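Beta-galactosidase (Trichoderma reesei, PDB 3OG2) probably hydrolyses terminal non-reducing beta-D-galactose residues of beta-D-galactosides, as a glycoside hydrolase of family 35. Local coordinates at residues G487-F501 and S523-S535. Sequence-based numbering, arbitrary orientation.
Sequences GGAQELHEFAVKNPF and SNLTVVLQWTASS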
loop_
_atom_site.group_PDB
_atom_site.type_symbol
_atom_site.label_atom_id
_atom_site.label_comp_id
_atom_site.label_asym_id
_atom_site.label_seq_id
_atom_site.Cartn_x
_atom_site.Cartn_y
_atom_site.Cartn_z
ATOM N N GLY A 487 -29.438 1.103 5.158
ATOM C CA GLY A 487 -29.692 1.730 3.852
ATOM C C GLY A 487 -29.083 3.118 3.835
ATOM O O GLY A 487 -28.850 3.719 4.883
ATOM N N GLY A 488 -28.870 3.669 2.659
ATOM C CA GLY A 488 -28.535 5.090 2.538
ATOM C C GLY A 488 -29.698 5.905 3.059
ATOM O O GLY A 488 -30.871 5.513 3.012
ATOM N N ALA A 489 -29.374 7.074 3.564
ATOM C CA ALA A 489 -30.440 7.945 4.098
ATOM C C ALA A 489 -31.556 8.211 3.092
ATOM O O ALA A 489 -31.320 8.410 1.897
ATOM C CB ALA A 489 -29.831 9.265 4.537
ATOM N N GLN A 490 -32.788 8.203 3.628
ATOM C CA GLN A 490 -34.025 8.464 2.880
ATOM C C GLN A 490 -34.408 7.287 1.968
ATOM O O GLN A 490 -35.414 7.405 1.220
ATOM C CB GLN A 490 -33.990 9.767 2.063
ATOM C CG GLN A 490 -33.921 10.945 3.042
ATOM C CD GLN A 490 -34.658 10.555 4.318
ATOM O OE1 GLN A 490 -35.812 10.112 4.259
ATOM N NE2 GLN A 490 -33.987 10.703 5.459
ATOM N N GLU A 491 -33.683 6.175 1.973
ATOM C CA GLU A 491 -34.107 4.995 1.177
ATOM C C GLU A 491 -35.166 4.205 1.912
ATOM O O GLU A 491 -35.026 3.922 3.129
ATOM C CB GLU A 491 -32.916 4.103 0.920
ATOM C CG GLU A 491 -31.860 4.597 -0.064
ATOM C CD GLU A 491 -30.583 3.753 0.002
ATOM O OE1 GLU A 491 -30.551 2.645 0.583
ATOM O OE2 GLU A 491 -29.558 4.262 -0.551
ATOM N N LEU A 492 -36.239 3.830 1.213
ATOM C CA LEU A 492 -37.210 2.908 1.758
ATOM C C LEU A 492 -36.699 1.493 1.559
ATOM O O LEU A 492 -36.267 1.167 0.451
ATOM C CB LEU A 492 -38.555 3.008 1.061
ATOM C CG LEU A 492 -39.684 2.063 1.509
ATOM C CD1 LEU A 492 -40.172 2.373 2.921
ATOM C CD2 LEU A 492 -40.887 2.162 0.552
ATOM N N HIS A 493 -36.769 0.691 2.611
ATOM C CA HIS A 493 -36.366 -0.714 2.519
ATOM C C HIS A 493 -37.414 -1.620 3.128
ATOM O O HIS A 493 -38.251 -1.188 3.937
ATOM C CB HIS A 493 -35.041 -0.928 3.287
ATOM C CG HIS A 493 -33.924 -0.371 2.443
ATOM N ND1 HIS A 493 -33.561 -1.067 1.305
ATOM C CD2 HIS A 493 -33.169 0.746 2.487
ATOM C CE1 HIS A 493 -32.584 -0.388 0.708
ATOM N NE2 HIS A 493 -32.362 0.697 1.421
ATOM N N GLU A 494 -37.396 -2.887 2.687
ATOM C CA GLU A 494 -38.327 -3.865 3.249
ATOM C C GLU A 494 -37.603 -5.192 3.433
ATOM O O GLU A 494 -36.754 -5.550 2.583
ATOM C CB GLU A 494 -39.539 -3.974 2.310
ATOM C CG GLU A 494 -40.637 -4.800 2.969
ATOM C CD GLU A 494 -41.807 -4.929 1.994
ATOM O OE1 GLU A 494 -42.625 -3.972 1.896
ATOM O OE2 GLU A 494 -41.817 -5.984 1.294
ATOM N N PHE A 495 -37.942 -5.906 4.492
ATOM C CA PHE A 495 -37.431 -7.260 4.662
ATOM C C PHE A 495 -38.550 -8.098 5.281
ATOM O O PHE A 495 -39.495 -7.571 5.869
ATOM C CB PHE A 495 -36.144 -7.351 5.470
ATOM C CG PHE A 495 -36.227 -6.815 6.872
ATOM C CD1 PHE A 495 -36.206 -5.425 7.101
ATOM C CD2 PHE A 495 -36.274 -7.712 7.916
ATOM C CE1 PHE A 495 -36.229 -4.956 8.416
ATOM C CE2 PHE A 495 -36.318 -7.256 9.214
ATOM C CZ PHE A 495 -36.281 -5.879 9.450
ATOM N N ALA A 496 -38.399 -9.398 5.140
ATOM C CA ALA A 496 -39.436 -10.267 5.671
ATOM C C ALA A 496 -38.729 -11.437 6.367
ATOM O O ALA A 496 -37.754 -11.967 5.853
ATOM C CB ALA A 496 -40.340 -10.778 4.577
ATOM N N VAL A 497 -39.250 -11.815 7.513
ATOM C CA VAL A 497 -38.669 -12.855 8.340
ATOM C C VAL A 497 -39.640 -14.019 8.418
ATOM O O VAL A 497 -40.803 -13.830 8.808
ATOM C CB VAL A 497 -38.323 -12.357 9.760
ATOM C CG1 VAL A 497 -37.612 -13.447 10.546
ATOM C CG2 VAL A 497 -37.440 -11.098 9.673
ATOM N N LYS A 498 -39.179 -15.222 8.028
ATOM C CA LYS A 498 -40.063 -16.393 8.191
ATOM C C LYS A 498 -40.423 -16.574 9.676
ATOM O O LYS A 498 -39.559 -16.163 10.471
ATOM C CB LYS A 498 -39.401 -17.664 7.653
ATOM C CG LYS A 498 -39.009 -17.523 6.170
ATOM C CD LYS A 498 -38.593 -18.956 5.737
ATOM C CE LYS A 498 -38.013 -18.954 4.341
ATOM N NZ LYS A 498 -37.152 -20.160 4.085
ATOM N N ASN A 499 -41.595 -17.111 9.964
ATOM C CA ASN A 499 -42.109 -17.189 11.350
ATOM C C ASN A 499 -41.037 -17.270 12.430
ATOM O O ASN A 499 -40.368 -18.282 12.604
ATOM C CB ASN A 499 -42.997 -18.434 11.462
ATOM C CG ASN A 499 -43.545 -18.580 12.856
ATOM O OD1 ASN A 499 -43.379 -17.792 13.792
ATOM N ND2 ASN A 499 -44.277 -19.691 12.956
ATOM N N PRO A 500 -40.816 -16.130 13.070
ATOM C CA PRO A 500 -39.749 -16.054 14.076
ATOM C C PRO A 500 -40.189 -16.378 15.493
ATOM O O PRO A 500 -39.426 -16.177 16.467
ATOM C CB PRO A 500 -39.366 -14.558 13.977
ATOM C CG PRO A 500 -40.671 -13.854 13.720
ATOM C CD PRO A 500 -41.443 -14.819 12.829
ATOM N N PHE A 501 -41.393 -16.878 15.667
ATOM C CA PHE A 501 -42.007 -16.961 17.005
ATOM C C PHE A 501 -42.012 -18.343 17.594
ATOM O O PHE A 501 -42.573 -18.534 18.675
ATOM C CB PHE A 501 -43.480 -16.482 16.916
ATOM C CG PHE A 501 -43.510 -15.028 16.490
ATOM C CD1 PHE A 501 -42.844 -14.051 17.255
ATOM C CD2 PHE A 501 -44.186 -14.704 15.318
ATOM C CE1 PHE A 501 -42.850 -12.698 16.848
ATOM C CE2 PHE A 501 -44.204 -13.372 14.941
ATOM C CZ PHE A 501 -43.558 -12.408 15.688
ATOM N N SER A 523 -50.776 -14.428 7.487
ATOM C CA SER A 523 -51.417 -15.501 8.240
ATOM C C SER A 523 -50.434 -16.592 8.627
ATOM O O SER A 523 -50.592 -17.197 9.704
ATOM C CB SER A 523 -52.588 -16.082 7.416
ATOM O OG SER A 523 -52.316 -15.725 6.061
ATOM N N ASN A 524 -49.432 -16.848 7.784
ATOM C CA ASN A 524 -48.432 -17.846 8.141
ATOM C C ASN A 524 -47.337 -17.304 9.037
ATOM O O ASN A 524 -46.315 -17.968 9.327
ATOM C CB ASN A 524 -47.820 -18.411 6.855
ATOM C CG ASN A 524 -47.031 -17.387 6.061
ATOM O OD1 ASN A 524 -46.450 -16.433 6.548
ATOM N ND2 ASN A 524 -47.043 -17.609 4.734
ATOM N N LEU A 525 -47.481 -16.062 9.482
ATOM C CA LEU A 525 -46.576 -15.518 10.493
ATOM C C LEU A 525 -45.247 -15.146 9.882
ATOM O O LEU A 525 -44.293 -14.967 10.629
ATOM C CB LEU A 525 -46.352 -16.469 11.687
ATOM C CG LEU A 525 -47.559 -16.573 12.634
ATOM C CD1 LEU A 525 -47.193 -17.244 13.960
ATOM C CD2 LEU A 525 -48.150 -15.187 12.866
ATOM N N THR A 526 -45.199 -14.985 8.554
ATOM C CA THR A 526 -44.087 -14.204 8.015
ATOM C C THR A 526 -44.256 -12.732 8.386
ATOM O O THR A 526 -45.306 -12.120 8.142
ATOM C CB THR A 526 -44.035 -14.329 6.500
ATOM O OG1 THR A 526 -43.732 -15.686 6.219
ATOM C CG2 THR A 526 -42.907 -13.481 5.924
ATOM N N VAL A 527 -43.247 -12.136 8.972
ATOM C CA VAL A 527 -43.321 -10.760 9.414
ATOM C C VAL A 527 -42.646 -9.868 8.375
ATOM O O VAL A 527 -41.466 -10.079 8.034
ATOM C CB VAL A 527 -42.639 -10.647 10.798
ATOM C CG1 VAL A 527 -42.808 -9.186 11.246
ATOM C CG2 VAL A 527 -43.168 -11.616 11.859
ATOM N N VAL A 528 -43.344 -8.892 7.857
ATOM C CA VAL A 528 -42.822 -7.987 6.865
ATOM C C VAL A 528 -42.650 -6.604 7.481
ATOM O O VAL A 528 -43.575 -6.069 8.091
ATOM C CB VAL A 528 -43.745 -7.921 5.628
ATOM C CG1 VAL A 528 -43.131 -7.036 4.564
ATOM C CG2 VAL A 528 -44.046 -9.336 5.121
ATOM N N LEU A 529 -41.417 -6.085 7.341
ATOM C CA LEU A 529 -41.068 -4.823 7.984
ATOM C C LEU A 529 -40.592 -3.858 6.926
ATOM O O LEU A 529 -39.748 -4.222 6.136
ATOM C CB LEU A 529 -39.924 -5.018 9.007
ATOM C CG LEU A 529 -40.284 -5.937 10.186
ATOM C CD1 LEU A 529 -39.918 -7.402 9.822
ATOM C CD2 LEU A 529 -39.593 -5.583 11.483
ATOM N N GLN A 530 -41.127 -2.649 6.932
ATOM C CA GLN A 530 -40.708 -1.589 6.044
ATOM C C GLN A 530 -40.143 -0.439 6.879
ATOM O O GLN A 530 -40.671 -0.127 7.958
ATOM C CB GLN A 530 -41.919 -1.110 5.233
ATOM C CG GLN A 530 -41.537 -0.496 3.914
ATOM C CD GLN A 530 -42.781 -0.322 3.063
ATOM O OE1 GLN A 530 -43.466 0.623 3.387
ATOM N NE2 GLN A 530 -42.994 -1.160 2.093
ATOM N N TRP A 531 -39.098 0.231 6.397
ATOM C CA TRP A 531 -38.567 1.325 7.172
ATOM C C TRP A 531 -37.860 2.250 6.191
ATOM O O TRP A 531 -37.420 1.774 5.125
ATOM C CB TRP A 531 -37.608 0.800 8.237
ATOM C CG TRP A 531 -36.542 -0.163 7.698
ATOM C CD1 TRP A 531 -36.563 -1.418 7.157
ATOM C CD2 TRP A 531 -35.140 0.132 7.661
ATOM N NE1 TRP A 531 -35.285 -1.868 6.821
ATOM C CE2 TRP A 531 -34.381 -0.968 7.106
ATOM C CE3 TRP A 531 -34.428 1.301 8.094
ATOM C CZ2 TRP A 531 -32.998 -0.971 6.954
ATOM C CZ3 TRP A 531 -33.084 1.263 7.928
ATOM C CH2 TRP A 531 -32.396 0.192 7.396
ATOM N N THR A 532 -37.756 3.514 6.546
ATOM C CA THR A 532 -36.986 4.441 5.721
ATOM C C THR A 532 -35.746 4.854 6.491
ATOM O O THR A 532 -35.865 5.352 7.615
ATOM C CB THR A 532 -37.848 5.675 5.363
ATOM O OG1 THR A 532 -38.931 5.224 4.536
ATOM C CG2 THR A 532 -37.036 6.671 4.552
ATOM N N ALA A 533 -34.574 4.589 5.923
ATOM C CA ALA A 533 -33.337 4.817 6.672
ATOM C C ALA A 533 -33.126 6.299 6.944
ATOM O O ALA A 533 -33.424 7.195 6.145
ATOM C CB ALA A 533 -32.210 4.219 5.845
ATOM N N SER A 534 -32.589 6.542 8.159
ATOM C CA SER A 534 -32.350 7.919 8.582
ATOM C C SER A 534 -31.340 7.870 9.690
ATOM O O SER A 534 -30.906 6.795 10.074
ATOM C CB SER A 534 -33.626 8.616 9.072
ATOM O OG SER A 534 -33.987 8.106 10.363
ATOM N N SER A 535 -30.992 9.031 10.246
ATOM C CA SER A 535 -30.029 9.005 11.356
ATOM C C SER A 535 -30.637 8.462 12.624
ATOM O O SER A 535 -29.916 8.266 13.611
ATOM C CB SER A 535 -29.518 10.430 11.576
ATOM O OG SER A 535 -30.657 11.215 11.851
HETATM O O HOH W 1 -43.581 -17.788 7.902
#
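F495 and W531 project from the same face of two antiparallel strands, 492-497 and 527-532. F495 CG lies between its own backbone N and carbonyl carbon (chi1 59°), which leans the ring over its partner L529. L529 CB packs over one face of the ring, toward its rim, 3.7 Å from F495 CE1. The indole of W531 fits at the edge of that ring, with NE1 3.6 Å from F495 CE1. H493 CB presses on one face of the indole, 3.7 Å from W531 NE1. M549 of strand 545-551 packs against both F495 and W531. At the start of strand 527-532, V527 CG2 packs against P500 CD and F501 CE2.

On the other face, L492 CD1 presses tightly on Q530 CG, 3.3 Å away. Q530 NE2 gives a bent hydrogen bond (N-H...O 131°) to E494 OE1, 2.8 Å away, while Y466 and Q438 hold E494 OE2. With an alanine here instead of Q530, L492 CD1 would probably face a gap and E494 OE1 would keep L439 N but lose the amide donor.

Paired backbone bonds, such as L529 N to F495 O at 2.8 Å, join the strands. This is antiparallel sheet pairing within beta-galactosidase domain 2, with an aromatic cluster facing a second sheet.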